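Local coordinates for protein uronate isomerase (Caulobacter crescentus, PDB 2Q01) that catalyses the isomerisation of D-glucuronate to D-fructuronate and of D-galacturonate to D-tagaturonate in pentose and glucuronate interconversion, at residues Ala82-Ser87 / Thr94-Ala99; Ala257-Leu262 / Lys343-Arg348; Thr336-Ala341 / Ser368-Pro373. One frame throughout, in Å; residues are numbered along the deposited sequence.

Contact 1 of 3, residues Ala82-Ser87 / Thr94-Ala99; sequences ALKVRS and TDPREA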
ATOM      1  N   ALA B  82      -2.019  34.366 -14.052  1.00 60.07           N
ATOM      2  CA  ALA B  82      -2.946  34.130 -15.162  1.00 58.86           C
ATOM      3  C   ALA B  82      -4.325  33.672 -14.689  1.00 58.55           C
ATOM      4  O   ALA B  82      -5.316  33.894 -15.380  1.00 61.87           O
ATOM      5  CB  ALA B  82      -2.359  33.123 -16.147  1.00 52.46           C
ATOM      6  N   LEU B  83      -4.376  33.056 -13.507  1.00 57.75           N
ATOM      7  CA  LEU B  83      -5.616  32.528 -12.930  1.00 55.08           C
ATOM      8  C   LEU B  83      -6.154  33.370 -11.769  1.00 54.85           C
ATOM      9  O   LEU B  83      -7.036  32.914 -11.033  1.00 58.18           O
ATOM     10  CB  LEU B  83      -5.413  31.080 -12.469  1.00 48.12           C
ATOM     11  CG  LEU B  83      -4.964  30.064 -13.519  1.00 51.13           C
ATOM     12  CD1 LEU B  83      -4.407  28.830 -12.837  1.00 46.64           C
ATOM     13  CD2 LEU B  83      -6.099  29.701 -14.485  1.00 38.65           C
ATOM     14  N   LYS B  84      -5.617  34.586 -11.621  1.00 53.28           N
ATOM     15  CA  LYS B  84      -6.001  35.549 -10.566  1.00 55.40           C
ATOM     16  C   LYS B  84      -5.873  35.035  -9.126  1.00 58.07           C
ATOM     17  O   LYS B  84      -6.673  35.403  -8.256  1.00 64.62           O
ATOM     18  CB  LYS B  84      -7.409  36.125 -10.808  1.00 57.35           C
ATOM     19  CG  LYS B  84      -7.433  37.560 -11.309  1.00 56.50           C
ATOM     20  CD  LYS B  84      -8.781  38.215 -11.051  1.00 59.60           C
ATOM     21  CE  LYS B  84      -8.610  39.685 -10.698  1.00 68.11           C
ATOM     22  NZ  LYS B  84      -9.874  40.306 -10.233  1.00 74.24           N
ATOM     23  N   VAL B  85      -4.865  34.198  -8.880  1.00 56.06           N
ATOM     24  CA  VAL B  85      -4.643  33.627  -7.548  1.00 57.93           C
ATOM     25  C   VAL B  85      -3.955  34.659  -6.661  1.00 59.74           C
ATOM     26  O   VAL B  85      -2.894  35.178  -7.021  1.00 56.46           O
ATOM     27  CB  VAL B  85      -3.788  32.325  -7.598  1.00 54.61           C
ATOM     28  CG1 VAL B  85      -3.604  31.740  -6.202  1.00 47.73           C
ATOM     29  CG2 VAL B  85      -4.416  31.293  -8.530  1.00 54.78           C
ATOM     30  N   ARG B  86      -4.573  34.945  -5.512  1.00 63.23           N
ATOM     31  CA  ARG B  86      -4.050  35.907  -4.540  1.00 61.46           C
ATOM     32  C   ARG B  86      -2.588  35.644  -4.181  1.00 66.67           C
ATOM     33  O   ARG B  86      -2.231  34.572  -3.682  1.00 66.73           O
ATOM     34  CB  ARG B  86      -4.924  35.940  -3.277  1.00 65.90           C
ATOM     35  CG  ARG B  86      -4.390  36.846  -2.168  1.00 64.96           C
ATOM     36  CD  ARG B  86      -5.440  37.132  -1.112  1.00 80.14           C
ATOM     37  NE  ARG B  86      -6.377  38.162  -1.549  1.00 89.34           N
ATOM     38  CZ  ARG B  86      -7.386  38.625  -0.819  1.00103.63           C
ATOM     39  NH1 ARG B  86      -7.606  38.156   0.403  1.00111.45           N
ATOM     40  NH2 ARG B  86      -8.181  39.564  -1.313  1.00109.76           N
ATOM     41  N   SER B  87      -1.758  36.639  -4.480  1.00 66.81           N
ATOM     42  CA  SER B  87      -0.334  36.632  -4.174  1.00 66.21           C
ATOM     43  C   SER B  87      -0.117  37.212  -2.774  1.00 70.43           C
ATOM     44  O   SER B  87      -1.083  37.534  -2.072  1.00 68.35           O
ATOM     45  CB  SER B  87       0.405  37.462  -5.233  1.00 62.54           C
ATOM     46  OG  SER B  87       1.798  37.506  -5.002  1.00 72.19           O
ATOM     47  N   THR B  94      -4.925  40.650 -13.728  1.00 89.66           N
ATOM     48  CA  THR B  94      -5.556  39.977 -14.869  1.00 88.35           C
ATOM     49  C   THR B  94      -7.091  40.000 -14.834  1.00 81.90           C
ATOM     50  O   THR B  94      -7.701  40.092 -13.770  1.00 77.77           O
ATOM     51  CB  THR B  94      -5.039  38.525 -15.048  1.00 88.53           C
ATOM     52  OG1 THR B  94      -5.120  37.819 -13.806  1.00 85.95           O
ATOM     53  CG2 THR B  94      -3.590  38.528 -15.542  1.00 91.64           C
ATOM     54  N   ASP B  95      -7.689  39.938 -16.022  1.00 77.79           N
ATOM     55  CA  ASP B  95      -9.139  39.936 -16.207  1.00 72.50           C
ATOM     56  C   ASP B  95      -9.729  38.594 -15.747  1.00 66.04           C
ATOM     57  O   ASP B  95      -9.264  37.540 -16.195  1.00 67.43           O
ATOM     58  CB  ASP B  95      -9.446  40.175 -17.694  1.00 75.32           C
ATOM     59  CG  ASP B  95     -10.885  40.599 -17.952  1.00 81.12           C
ATOM     60  OD1 ASP B  95     -11.408  40.267 -19.037  1.00 84.96           O
ATOM     61  OD2 ASP B  95     -11.493  41.275 -17.097  1.00 83.21           O
ATOM     62  N   PRO B  96     -10.737  38.625 -14.840  1.00 57.41           N
ATOM     63  CA  PRO B  96     -11.423  37.414 -14.368  1.00 54.65           C
ATOM     64  C   PRO B  96     -11.963  36.533 -15.493  1.00 52.81           C
ATOM     65  O   PRO B  96     -11.973  35.310 -15.359  1.00 56.03           O
ATOM     66  CB  PRO B  96     -12.584  37.970 -13.537  1.00 47.18           C
ATOM     67  CG  PRO B  96     -12.089  39.261 -13.044  1.00 49.33           C
ATOM     68  CD  PRO B  96     -11.271  39.827 -14.171  1.00 55.88           C
ATOM     69  N   ARG B  97     -12.396  37.159 -16.587  1.00 55.23           N
ATOM     70  CA  ARG B  97     -12.876  36.446 -17.764  1.00 55.44           C
ATOM     71  C   ARG B  97     -11.738  35.689 -18.438  1.00 53.36           C
ATOM     72  O   ARG B  97     -11.913  34.541 -18.852  1.00 58.35           O
ATOM     73  CB  ARG B  97     -13.515  37.424 -18.748  1.00 64.13           C
ATOM     74  CG  ARG B  97     -14.478  36.795 -19.735  1.00 63.38           C
ATOM     75  CD  ARG B  97     -14.989  37.842 -20.705  1.00 63.56           C
ATOM     76  NE  ARG B  97     -16.383  37.607 -21.063  1.00 67.79           N
ATOM     77  CZ  ARG B  97     -17.421  38.175 -20.454  1.00 73.29           C
ATOM     78  NH1 ARG B  97     -18.653  37.896 -20.850  1.00 86.14           N
ATOM     79  NH2 ARG B  97     -17.232  39.023 -19.450  1.00 73.99           N
ATOM     80  N   GLU B  98     -10.575  36.331 -18.532  1.00 53.31           N
ATOM     81  CA  GLU B  98      -9.394  35.708 -19.126  1.00 58.49           C
ATOM     82  C   GLU B  98      -8.821  34.591 -18.257  1.00 56.24           C
ATOM     83  O   GLU B  98      -8.316  33.598 -18.780  1.00 60.42           O
ATOM     84  CB  GLU B  98      -8.312  36.747 -19.450  1.00 64.49           C
ATOM     85  CG  GLU B  98      -8.550  37.531 -20.747  1.00 82.74           C
ATOM     86  CD  GLU B  98      -8.604  36.652 -22.001  1.00 92.82           C
ATOM     87  OE1 GLU B  98      -9.411  36.963 -22.901  1.00 91.22           O
ATOM     88  OE2 GLU B  98      -7.848  35.659 -22.093  1.00 89.25           O
ATOM     89  N   ALA B  99      -8.899  34.763 -16.938  1.00 48.59           N
ATOM     90  CA  ALA B  99      -8.518  33.716 -15.990  1.00 48.31           C
ATOM     91  C   ALA B  99      -9.372  32.464 -16.190  1.00 45.41           C
ATOM     92  O   ALA B  99      -8.844  31.351 -16.260  1.00 47.59           O
ATOM     93  CB  ALA B  99      -8.626  34.226 -14.554  1.00 42.12           C
TER
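K84 and T94 run past each other in opposite directions, and the flank of the lysine chain does the touching on T94. CG of K84 lies 3.4 Å from OG1 of T94, and further out CE of K84 comes 3.2 Å from the carbonyl O of T94. A bend at chi3 (144°) in the K84 chain then carries the terminus on past P96, NZ of K84 lying 3.7 Å from CG of P96. The hydroxyl of T94, set between its own backbone N and carbonyl carbon (chi1 51°), has its polar partner in the main-chain O of D81, just before A82. This is a loop folded back against the first turn of helix 96-105, in the mostly helical excursion between the parallel strands 37-39 and 165-169 of this TIM-barrel relative. D95 occupies the N-cap position without a side-chain cap, and O of D95 accepts from N of A99 at 2.9 Å. A99 points its methyl at the loop: CB of A99 rests 3.8 Å from CA of L83, while CA of A99 makes a C-H...O contact of 3.3 Å with O of A82. L83 starts off away from the helix, but its branch CD2 swings back to 3.7 Å from O of A99. It also touches F70 and L73 on helix 67-74 and L63 on helix 58-63.

Contact 2 of 3, residues Ala257-Leu262 / Lys343-Arg348; sequences AATADL and KPLLTR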
ATOM      1  N   ALA B 257       2.312  12.540  14.262  1.00 42.33           N
ATOM      2  CA  ALA B 257       1.261  12.127  15.189  1.00 48.74           C
ATOM      3  C   ALA B 257       1.796  11.994  16.619  1.00 45.06           C
ATOM      4  O   ALA B 257       1.098  11.491  17.501  1.00 53.51           O
ATOM      5  CB  ALA B 257       0.635  10.816  14.724  1.00 42.31           C
ATOM      6  N   ALA B 258       3.028  12.460  16.833  1.00 47.24           N
ATOM      7  CA  ALA B 258       3.753  12.275  18.090  1.00 37.06           C
ATOM      8  C   ALA B 258       3.024  12.889  19.266  1.00 39.28           C
ATOM      9  O   ALA B 258       2.515  14.006  19.166  1.00 42.81           O
ATOM     10  CB  ALA B 258       5.150  12.853  17.980  1.00 32.32           C
ATOM     11  N   THR B 259       2.936  12.123  20.352  1.00 38.18           N
ATOM     12  CA  THR B 259       2.403  12.603  21.633  1.00 35.48           C
ATOM     13  C   THR B 259       3.464  12.406  22.721  1.00 34.02           C
ATOM     14  O   THR B 259       4.399  11.624  22.544  1.00 29.28           O
ATOM     15  CB  THR B 259       1.101  11.872  22.042  1.00 32.48           C
ATOM     16  OG1 THR B 259       1.370  10.485  22.276  1.00 43.80           O
ATOM     17  CG2 THR B 259       0.027  11.995  20.967  1.00 42.91           C
ATOM     18  N   ALA B 260       3.323  13.111  23.839  1.00 36.32           N
ATOM     19  CA  ALA B 260       4.256  12.964  24.966  1.00 39.18           C
ATOM     20  C   ALA B 260       3.528  13.027  26.306  1.00 42.27           C
ATOM     21  O   ALA B 260       2.409  13.514  26.382  1.00 47.36           O
ATOM     22  CB  ALA B 260       5.342  14.026  24.902  1.00 30.01           C
ATOM     23  N   ASP B 261       4.163  12.534  27.362  1.00 44.88           N
ATOM     24  CA  ASP B 261       3.573  12.600  28.691  1.00 42.58           C
ATOM     25  C   ASP B 261       4.615  13.103  29.684  1.00 43.32           C
ATOM     26  O   ASP B 261       5.124  12.349  30.516  1.00 51.41           O
ATOM     27  CB  ASP B 261       3.008  11.232  29.102  1.00 49.09           C
ATOM     28  CG  ASP B 261       2.033  11.314  30.275  1.00 54.21           C
ATOM     29  OD1 ASP B 261       1.556  12.422  30.615  1.00 47.74           O
ATOM     30  OD2 ASP B 261       1.732  10.250  30.857  1.00 61.95           O
ATOM     31  N   LEU B 262       4.941  14.387  29.566  1.00 42.03           N
ATOM     32  CA  LEU B 262       5.877  15.037  30.475  1.00 40.37           C
ATOM     33  C   LEU B 262       5.173  15.419  31.773  1.00 43.65           C
ATOM     34  O   LEU B 262       3.945  15.544  31.815  1.00 52.80           O
ATOM     35  CB  LEU B 262       6.486  16.291  29.832  1.00 34.00           C
ATOM     36  CG  LEU B 262       7.205  16.216  28.480  1.00 36.79           C
ATOM     37  CD1 LEU B 262       7.504  17.620  27.950  1.00 30.70           C
ATOM     38  CD2 LEU B 262       8.476  15.386  28.550  1.00 48.94           C
ATOM     39  N   LYS B 343       1.500   6.261  21.580  1.00 37.52           N
ATOM     40  CA  LYS B 343       1.660   5.466  22.803  1.00 42.87           C
ATOM     41  C   LYS B 343       1.707   6.225  24.154  1.00 44.35           C
ATOM     42  O   LYS B 343       1.029   5.795  25.087  1.00 55.95           O
ATOM     43  CB  LYS B 343       2.825   4.467  22.680  1.00 36.71           C
ATOM     44  CG  LYS B 343       2.624   3.254  23.549  1.00 25.39           C
ATOM     45  CD  LYS B 343       3.798   2.313  23.539  1.00 39.92           C
ATOM     46  CE  LYS B 343       3.603   1.244  24.613  1.00 31.43           C
ATOM     47  NZ  LYS B 343       4.731   0.279  24.607  1.00 33.47           N
ATOM     48  N   PRO B 344       2.501   7.326  24.275  1.00 43.60           N
ATOM     49  CA  PRO B 344       2.490   8.107  25.533  1.00 42.48           C
ATOM     50  C   PRO B 344       1.134   8.681  25.984  1.00 43.69           C
ATOM     51  O   PRO B 344       0.860   8.725  27.190  1.00 37.37           O
ATOM     52  CB  PRO B 344       3.465   9.250  25.239  1.00 33.27           C
ATOM     53  CG  PRO B 344       4.373   8.699  24.217  1.00 44.23           C
ATOM     54  CD  PRO B 344       3.485   7.892  23.330  1.00 42.15           C
ATOM     55  N   LEU B 345       0.311   9.115  25.030  1.00 43.61           N
ATOM     56  CA  LEU B 345      -1.031   9.623  25.325  1.00 37.91           C
ATOM     57  C   LEU B 345      -1.993   8.489  25.656  1.00 40.59           C
ATOM     58  O   LEU B 345      -2.842   8.627  26.542  1.00 50.14           O
ATOM     59  CB  LEU B 345      -1.565  10.458  24.150  1.00 42.60           C
ATOM     60  CG  LEU B 345      -3.011  10.979  24.107  1.00 31.14           C
ATOM     61  CD1 LEU B 345      -3.411  11.746  25.369  1.00 46.38           C
ATOM     62  CD2 LEU B 345      -3.238  11.846  22.874  1.00 30.21           C
ATOM     63  N   LEU B 346      -1.847   7.370  24.950  1.00 37.58           N
ATOM     64  CA  LEU B 346      -2.732   6.221  25.121  1.00 35.15           C
ATOM     65  C   LEU B 346      -2.454   5.446  26.407  1.00 39.50           C
ATOM     66  O   LEU B 346      -3.343   4.787  26.947  1.00 41.55           O
ATOM     67  CB  LEU B 346      -2.658   5.299  23.898  1.00 33.71           C
ATOM     68  CG  LEU B 346      -3.331   5.822  22.622  1.00 31.22           C
ATOM     69  CD1 LEU B 346      -2.885   5.026  21.416  1.00 26.57           C
ATOM     70  CD2 LEU B 346      -4.840   5.808  22.736  1.00 46.24           C
ATOM     71  N   THR B 347      -1.215   5.523  26.887  1.00 41.68           N
ATOM     72  CA  THR B 347      -0.840   4.935  28.167  1.00 42.02           C
ATOM     73  C   THR B 347      -1.495   5.727  29.294  1.00 44.99           C
ATOM     74  O   THR B 347      -1.964   5.152  30.280  1.00 52.14           O
ATOM     75  CB  THR B 347       0.693   4.894  28.334  1.00 42.90           C
ATOM     76  OG1 THR B 347       1.261   4.176  27.233  1.00 53.55           O
ATOM     77  CG2 THR B 347       1.105   4.206  29.636  1.00 50.38           C
ATOM     78  N   ARG B 348      -1.553   7.044  29.125  1.00 40.11           N
ATOM     79  CA  ARG B 348      -2.166   7.908  30.123  1.00 34.96           C
ATOM     80  C   ARG B 348      -3.687   7.847  30.058  1.00 37.10           C
ATOM     81  O   ARG B 348      -4.345   7.620  31.072  1.00 45.56           O
ATOM     82  CB  ARG B 348      -1.677   9.348  29.956  1.00 30.41           C
ATOM     83  CG  ARG B 348      -2.117  10.273  31.079  1.00 40.43           C
ATOM     84  CD  ARG B 348      -1.960  11.744  30.706  1.00 34.79           C
ATOM     85  NE  ARG B 348      -2.385  12.618  31.802  1.00 64.51           N
ATOM     86  CZ  ARG B 348      -1.614  12.985  32.827  1.00 63.01           C
ATOM     87  NH1 ARG B 348      -0.357  12.565  32.921  1.00 64.16           N
ATOM     88  NH2 ARG B 348      -2.104  13.781  33.764  1.00 58.77           N
TER
HETATM   89  O   HOH W   1       2.601  13.725  34.296  1.00 51.73           O
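The hydroxyl of T259 serves two backbone groups. OG1 of T259 accepts from N of L345, an amide in the first turn of helix 343-349, 3.3 Å away with a bent angle of 143° at the hydrogen, and it is also hydrogen-bonded to the carbonyl O of A341. The backbones of T259 and A341 are hydrogen-bonded as well. With chi1 at 65°, OG1 faces the helix start and CG2 of T259 is turned to CD2 of L345, 3.8 Å off. Replacing T259 by alanine removes OG1, and L345 N would probably be left without this acceptor and A341 O without its hydroxyl partner. Beside it, the P344 ring packs CG 3.4 Å from O of T259. Further on, OD1 of D261 and NH1 of R348 form a salt bridge at 3.0 Å; as a hydrogen bond it is weak, and carboxylate and guanidinium stand nearly perpendicular (89°). A water bridges R348 NH1 and O of L262 by two weak bonds. Within the helix, O of K343 takes T347 N and T347 OG1 from opposite faces of its plane, the hydroxyl at 2.7 Å. Helix 281-302 takes up two further polar groups of the loop: T293 bonds O of A260 and Q290 the amide of L262. A loop leaving a parallel strand, 249-252, thus supplies a side-chain acceptor to a helix N-terminus, within the strand-loop-helix framework of a TIM-barrel enzyme.

Contact 3 of 3, residues Thr336-Ala341 / Ser368-Pro373; sequences TEYVDA and SRELAP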
ATOM      1  N   THR B 336       3.916   8.517   7.572  1.00 39.19           N
ATOM      2  CA  THR B 336       3.446   8.817   8.927  1.00 41.96           C
ATOM      3  C   THR B 336       3.388   7.574   9.827  1.00 43.29           C
ATOM      4  O   THR B 336       3.095   6.474   9.362  1.00 48.80           O
ATOM      5  CB  THR B 336       2.075   9.533   8.880  1.00 45.32           C
ATOM      6  OG1 THR B 336       2.117  10.559   7.879  1.00 55.02           O
ATOM      7  CG2 THR B 336       1.719  10.176  10.218  1.00 45.65           C
ATOM      8  N   GLU B 337       3.689   7.768  11.111  1.00 46.67           N
ATOM      9  CA  GLU B 337       3.752   6.697  12.104  1.00 46.12           C
ATOM     10  C   GLU B 337       2.773   6.996  13.243  1.00 46.18           C
ATOM     11  O   GLU B 337       2.655   8.146  13.674  1.00 43.32           O
ATOM     12  CB  GLU B 337       5.181   6.596  12.649  1.00 46.22           C
ATOM     13  CG  GLU B 337       5.628   5.196  13.069  1.00 63.15           C
ATOM     14  CD  GLU B 337       5.128   4.774  14.444  1.00 66.60           C
ATOM     15  OE1 GLU B 337       4.898   3.555  14.630  1.00 60.34           O
ATOM     16  OE2 GLU B 337       4.972   5.648  15.331  1.00 58.72           O
ATOM     17  N   TYR B 338       2.082   5.964  13.726  1.00 38.46           N
ATOM     18  CA  TYR B 338       1.064   6.125  14.773  1.00 33.43           C
ATOM     19  C   TYR B 338       1.314   5.274  16.019  1.00 31.03           C
ATOM     20  O   TYR B 338       0.982   5.694  17.128  1.00 43.04           O
ATOM     21  CB  TYR B 338      -0.344   5.828  14.221  1.00 42.01           C
ATOM     22  CG  TYR B 338      -0.832   6.843  13.209  1.00 40.01           C
ATOM     23  CD1 TYR B 338      -1.567   7.958  13.610  1.00 30.08           C
ATOM     24  CD2 TYR B 338      -0.552   6.688  11.851  1.00 35.08           C
ATOM     25  CE1 TYR B 338      -2.005   8.894  12.682  1.00 36.27           C
ATOM     26  CE2 TYR B 338      -0.975   7.616  10.921  1.00 27.27           C
ATOM     27  CZ  TYR B 338      -1.700   8.712  11.338  1.00 45.93           C
ATOM     28  OH  TYR B 338      -2.111   9.625  10.401  1.00 46.60           O
ATOM     29  N   VAL B 339       1.889   4.088  15.831  1.00 34.47           N
ATOM     30  CA  VAL B 339       1.978   3.066  16.888  1.00 44.62           C
ATOM     31  C   VAL B 339       2.873   3.473  18.058  1.00 46.41           C
ATOM     32  O   VAL B 339       2.444   3.425  19.213  1.00 53.49           O
ATOM     33  CB  VAL B 339       2.405   1.688  16.319  1.00 42.46           C
ATOM     34  CG1 VAL B 339       2.341   0.604  17.389  1.00 38.75           C
ATOM     35  CG2 VAL B 339       1.496   1.312  15.182  1.00 44.04           C
ATOM     36  N   ASP B 340       4.103   3.879  17.754  1.00 47.69           N
ATOM     37  CA  ASP B 340       5.011   4.396  18.773  1.00 45.74           C
ATOM     38  C   ASP B 340       4.606   5.810  19.148  1.00 46.25           C
ATOM     39  O   ASP B 340       4.710   6.207  20.311  1.00 52.57           O
ATOM     40  CB  ASP B 340       6.457   4.392  18.271  1.00 52.15           C
ATOM     41  CG  ASP B 340       7.087   3.004  18.281  1.00 63.69           C
ATOM     42  OD1 ASP B 340       8.127   2.824  17.610  1.00 64.64           O
ATOM     43  OD2 ASP B 340       6.552   2.091  18.947  1.00 76.58           O
ATOM     44  N   ALA B 341       4.127   6.550  18.149  1.00 41.83           N
ATOM     45  CA  ALA B 341       3.816   7.968  18.280  1.00 39.26           C
ATOM     46  C   ALA B 341       2.726   8.265  19.305  1.00 34.56           C
ATOM     47  O   ALA B 341       2.919   9.099  20.188  1.00 51.12           O
ATOM     48  CB  ALA B 341       3.449   8.552  16.915  1.00 30.74           C
ATOM     49  N   SER B 368      -4.589  -0.414   7.177  1.00 38.66           N
ATOM     50  CA  SER B 368      -4.694  -1.791   7.608  1.00 43.15           C
ATOM     51  C   SER B 368      -3.623  -2.088   8.637  1.00 38.12           C
ATOM     52  O   SER B 368      -3.817  -2.939   9.504  1.00 50.92           O
ATOM     53  CB  SER B 368      -4.550  -2.729   6.415  1.00 44.06           C
ATOM     54  OG  SER B 368      -3.300  -2.527   5.778  1.00 58.65           O
ATOM     55  N   ARG B 369      -2.500  -1.381   8.540  1.00 40.37           N
ATOM     56  CA  ARG B 369      -1.349  -1.668   9.379  1.00 32.96           C
ATOM     57  C   ARG B 369      -1.500  -1.126  10.789  1.00 33.79           C
ATOM     58  O   ARG B 369      -1.331  -1.857  11.750  1.00 42.58           O
ATOM     59  CB  ARG B 369      -0.060  -1.135   8.759  1.00 29.76           C
ATOM     60  CG  ARG B 369       1.184  -1.872   9.253  1.00 35.91           C
ATOM     61  CD  ARG B 369       2.426  -0.996   9.267  1.00 30.42           C
ATOM     62  NE  ARG B 369       2.720  -0.404   7.965  1.00 26.99           N
ATOM     63  CZ  ARG B 369       2.806   0.905   7.733  1.00 47.28           C
ATOM     64  NH1 ARG B 369       2.634   1.773   8.720  1.00 44.15           N
ATOM     65  NH2 ARG B 369       3.073   1.347   6.509  1.00 52.86           N
ATOM     66  N   GLU B 370      -1.818   0.155  10.910  1.00 38.28           N
ATOM     67  CA  GLU B 370      -1.729   0.823  12.200  1.00 36.18           C
ATOM     68  C   GLU B 370      -3.061   1.345  12.705  1.00 36.27           C
ATOM     69  O   GLU B 370      -3.438   1.064  13.836  1.00 43.46           O
ATOM     70  CB  GLU B 370      -0.704   1.962  12.138  1.00 41.88           C
ATOM     71  CG  GLU B 370       0.656   1.540  11.585  1.00 49.76           C
ATOM     72  CD  GLU B 370       1.743   2.572  11.793  1.00 44.19           C
ATOM     73  OE1 GLU B 370       1.436   3.695  12.245  1.00 52.48           O
ATOM     74  OE2 GLU B 370       2.915   2.251  11.505  1.00 47.50           O
ATOM     75  N   LEU B 371      -3.764   2.096  11.860  1.00 38.53           N
ATOM     76  CA  LEU B 371      -4.973   2.824  12.252  1.00 32.71           C
ATOM     77  C   LEU B 371      -6.145   1.944  12.659  1.00 37.08           C
ATOM     78  O   LEU B 371      -6.719   2.145  13.729  1.00 40.64           O
ATOM     79  CB  LEU B 371      -5.409   3.783  11.146  1.00 34.30           C
ATOM     80  CG  LEU B 371      -4.581   5.042  10.871  1.00 38.49           C
ATOM     81  CD1 LEU B 371      -5.240   5.826   9.748  1.00 40.97           C
ATOM     82  CD2 LEU B 371      -4.459   5.907  12.110  1.00 41.78           C
ATOM     83  N   ALA B 372      -6.499   0.977  11.816  1.00 30.00           N
ATOM     84  CA  ALA B 372      -7.592   0.064  12.136  1.00 25.75           C
ATOM     85  C   ALA B 372      -7.315  -0.850  13.345  1.00 34.23           C
ATOM     86  O   ALA B 372      -8.197  -0.978  14.200  1.00 32.30           O
ATOM     87  CB  ALA B 372      -8.049  -0.739  10.904  1.00 31.46           C
ATOM     88  N   PRO B 373      -6.112  -1.488  13.423  1.00 33.12           N
ATOM     89  CA  PRO B 373      -5.731  -2.191  14.664  1.00 28.90           C
ATOM     90  C   PRO B 373      -5.800  -1.358  15.949  1.00 33.09           C
ATOM     91  O   PRO B 373      -6.221  -1.873  16.982  1.00 36.68           O
ATOM     92  CB  PRO B 373      -4.294  -2.621  14.385  1.00 20.03           C
ATOM     93  CG  PRO B 373      -4.279  -2.837  12.903  1.00 26.38           C
ATOM     94  CD  PRO B 373      -5.072  -1.675  12.386  1.00 31.59           C
TER
HETATM   95  O   HOH W   2       3.852   4.541   6.938  1.00 55.08           O
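E370 and L371 of helix 366-375 meet Y338 and V339 in the loop between strand 332-333 and helix 343-349. In this TIM-barrel family member the helix follows parallel strand 357-359, and it lies at the border with the second subunit. The segment 368-373 opens with a wider pi-type turn. R369 comes first: its NH1 makes a salt bridge of 2.8 Å to OE2 of E370, its NE pairs with D363 of the second subunit, and a water links its NH2, weakly, to O of T336. E370 follows, extended beyond CG (chi2 -168°), and delivers its carboxylate to the loop backbone. N of Y338 donates to OE1 of E370 over 2.8 Å, meeting that oxygen nearly along its C-O axis, while the carboxylate stands at 87° to the Y338 ring with OE1 at the ring edge. CG2 of V339 packs against CD of E370 at 3.6 Å. The carboxylate of E337 approaches too, its OE1 3.9 Å from OE2 of E370; the R369 charge, and the amides of D340 and A341 that E337 binds, would probably ease that repulsion. L371 is next, with CD2 making a CH-pi contact over one face of the Y338 ring. The hydroxyl of that tyrosine is fixed at its far end by O of F360 and OG1 of T361, and CD2 of L371 sits 3.7 Å from the centroid of the Y338 ring, only 5° off the normal.

In the fold
Contact 1 closes before the other two open, and it lies on the opposite side of the chain's centre, its centre about 46 Å from that of contact 2 and about 42 Å from that of contact 3. It belongs to the helical excursion after strand 37-39. Contacts 2 and 3 have centres about 14 Å apart and interleave along the chain: 257-262, then 336-341, 343-348 and 368-373. They touch directly, A257 packing on Y338, and 336-341 leads straight into helix 343-349. Together they join loops and helices that follow the parallel strands 249-252, 305-308 and 357-359. Both also reach the second subunit, so this side of the fold combines internal packing with assembly.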